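PDB 4X8W: loquacious, isoform B from Drosophila melanogaster, which probably assists Dicer-1 in microRNA processing as a double-stranded-RNA-binding protein, its C-terminal dsRBD-like domain serving protein-protein contacts rather than RNA binding. Local coordinates for residues 48-52 against 62-67. Sequence-based numbering, arbitrary orientation.
Sequences VCHGS and HAAQNA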
ATOM      1  N   VAL E  48       6.909   7.564  -5.581  1.00 52.73           N
ATOM      2  CA  VAL E  48       7.436   6.460  -6.371  1.00 57.20           C
ATOM      3  C   VAL E  48       8.762   6.983  -6.908  1.00 49.23           C
ATOM      4  O   VAL E  48       8.785   7.996  -7.594  1.00 45.78           O
ATOM      5  CB  VAL E  48       6.485   6.042  -7.493  1.00 51.49           C
ATOM      6  CG1 VAL E  48       7.102   4.919  -8.328  1.00 44.43           C
ATOM      7  CG2 VAL E  48       5.133   5.631  -6.907  1.00 37.35           C
ATOM      8  N   CYS E  49       9.865   6.305  -6.608  1.00 46.44           N
ATOM      9  CA  CYS E  49      11.180   6.842  -6.956  1.00 43.50           C
ATOM     10  C   CYS E  49      11.832   6.051  -8.060  1.00 44.93           C
ATOM     11  O   CYS E  49      11.827   4.830  -8.053  1.00 52.87           O
ATOM     12  CB  CYS E  49      12.103   6.815  -5.752  1.00 50.19           C
ATOM     13  SG  CYS E  49      11.522   7.787  -4.410  1.00 48.75           S
ATOM     14  N   HIS E  50      12.494   6.773  -8.950  1.00 45.46           N
ATOM     15  CA  HIS E  50      12.995   6.217 -10.186  1.00 31.85           C
ATOM     16  C   HIS E  50      14.493   6.004 -10.115  1.00 46.17           C
ATOM     17  O   HIS E  50      15.205   6.773  -9.467  1.00 37.88           O
ATOM     18  CB  HIS E  50      12.619   7.181 -11.307  1.00 41.84           C
ATOM     19  CG  HIS E  50      13.190   6.830 -12.642  1.00 44.36           C
ATOM     20  ND1 HIS E  50      14.481   7.156 -13.004  1.00 45.09           N
ATOM     21  CD2 HIS E  50      12.628   6.253 -13.729  1.00 41.89           C
ATOM     22  CE1 HIS E  50      14.701   6.757 -14.244  1.00 37.71           C
ATOM     23  NE2 HIS E  50      13.596   6.201 -14.704  1.00 40.99           N
ATOM     24  N   GLY E  51      14.958   4.935 -10.756  1.00 41.94           N
ATOM     25  CA  GLY E  51      16.373   4.650 -10.905  1.00 40.46           C
ATOM     26  C   GLY E  51      16.659   3.957 -12.230  1.00 46.98           C
ATOM     27  O   GLY E  51      15.807   3.256 -12.784  1.00 49.54           O
ATOM     28  N   SER E  52      17.861   4.162 -12.758  1.00 41.85           N
ATOM     29  CA  SER E  52      18.263   3.509 -13.990  1.00 38.02           C
ATOM     30  C   SER E  52      19.696   3.033 -13.850  1.00 39.66           C
ATOM     31  O   SER E  52      20.441   3.562 -13.037  1.00 46.55           O
ATOM     32  CB  SER E  52      18.120   4.435 -15.188  1.00 39.16           C
ATOM     33  OG  SER E  52      19.093   5.451 -15.139  1.00 56.94           O
ATOM     34  N   HIS E  62      20.300   2.547  -7.569  1.00 63.35           N
ATOM     35  CA  HIS E  62      20.083   3.956  -7.863  1.00 52.57           C
ATOM     36  C   HIS E  62      18.704   4.431  -7.437  1.00 52.00           C
ATOM     37  O   HIS E  62      18.545   5.555  -6.937  1.00 58.31           O
ATOM     38  CB  HIS E  62      20.286   4.207  -9.358  1.00 57.32           C
ATOM     39  CG  HIS E  62      21.696   3.976  -9.809  1.00 62.98           C
ATOM     40  ND1 HIS E  62      22.049   3.846 -11.133  1.00 61.49           N
ATOM     41  CD2 HIS E  62      22.839   3.824  -9.098  1.00 60.14           C
ATOM     42  CE1 HIS E  62      23.351   3.638 -11.220  1.00 61.14           C
ATOM     43  NE2 HIS E  62      23.853   3.623  -9.999  1.00 61.54           N
ATOM     44  N   ALA E  63      17.707   3.571  -7.626  1.00 44.58           N
ATOM     45  CA  ALA E  63      16.356   3.861  -7.157  1.00 47.60           C
ATOM     46  C   ALA E  63      16.326   4.049  -5.626  1.00 49.77           C
ATOM     47  O   ALA E  63      15.670   4.960  -5.119  1.00 54.32           O
ATOM     48  CB  ALA E  63      15.397   2.765  -7.595  1.00 32.90           C
ATOM     49  N   ALA E  64      17.028   3.181  -4.898  1.00 46.42           N
ATOM     50  CA  ALA E  64      17.109   3.276  -3.446  1.00 51.20           C
ATOM     51  C   ALA E  64      17.751   4.583  -2.979  1.00 64.01           C
ATOM     52  O   ALA E  64      17.284   5.243  -2.043  1.00 70.60           O
ATOM     53  CB  ALA E  64      17.897   2.088  -2.886  1.00 45.84           C
ATOM     54  N   GLN E  65      18.828   4.943  -3.657  1.00 68.83           N
ATOM     55  CA  GLN E  65      19.589   6.147  -3.373  1.00 69.51           C
ATOM     56  C   GLN E  65      18.683   7.381  -3.494  1.00 63.52           C
ATOM     57  O   GLN E  65      18.709   8.274  -2.649  1.00 64.41           O
ATOM     58  CB  GLN E  65      20.791   6.183  -4.310  1.00 72.31           C
ATOM     59  CG  GLN E  65      21.931   7.073  -3.914  1.00 87.15           C
ATOM     60  CD  GLN E  65      23.122   6.833  -4.811  1.00101.57           C
ATOM     61  OE1 GLN E  65      23.039   6.077  -5.780  1.00103.89           O
ATOM     62  NE2 GLN E  65      24.246   7.447  -4.479  1.00108.94           N
ATOM     63  N   ASN E  66      17.895   7.420  -4.563  1.00 58.27           N
ATOM     64  CA  ASN E  66      16.870   8.436  -4.763  1.00 51.38           C
ATOM     65  C   ASN E  66      15.832   8.442  -3.627  1.00 55.21           C
ATOM     66  O   ASN E  66      15.491   9.507  -3.084  1.00 50.27           O
ATOM     67  CB  ASN E  66      16.199   8.204  -6.138  1.00 53.16           C
ATOM     68  CG  ASN E  66      15.026   9.152  -6.426  1.00 58.06           C
ATOM     69  OD1 ASN E  66      14.688  10.021  -5.627  1.00 77.12           O
ATOM     70  ND2 ASN E  66      14.389   8.964  -7.576  1.00 51.93           N
ATOM     71  N   ALA E  67      15.363   7.261  -3.235  1.00 53.55           N
ATOM     72  CA  ALA E  67      14.368   7.162  -2.165  1.00 51.86           C
ATOM     73  C   ALA E  67      14.890   7.708  -0.852  1.00 51.74           C
ATOM     74  O   ALA E  67      14.167   8.386  -0.125  1.00 55.49           O
ATOM     75  CB  ALA E  67      13.912   5.722  -1.978  1.00 49.69           C
TER
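Strand 48-52 and helix 62-67 run roughly antiparallel, their axes 141° apart and 6.2 Å at closest approach. A side chain at Gly51, whose CA lies 3.8 Å from Ala63 CA, would be directed at the backbone of His62 and Ala63, so the absence of one probably permits the close approach. One turn further along the helix, Asn66 reaches back to the strand: CG lies anti to the backbone N (chi1 176°), and ND2 donates an almost straight 3.0 Å hydrogen bond to a lone pair of His50 O, which lies in the plane of the amide. ND2 also bonds Val48 O of the third subunit. A leucine in place of Asn66 would probably leave both carbonyls without this donor. Cys49 CB packs against the same amide, 3.6 Å from ND2, while its SG rests on Ala67 CA and CB. Near the strand's C-terminal end, His62 ND1 hydrogen-bonds Ser52 O close to the ring plane, though the modelled 2.5 Å is doubtfully short. His50 CB points away from the helix, and NE2 hydrogen-bonds Gln36 OE1 of the second subunit. Strand and helix together appear to complete an alpha-beta-beta-beta-alpha fold with that subunit, consistent with a domain-swapped dsRBD.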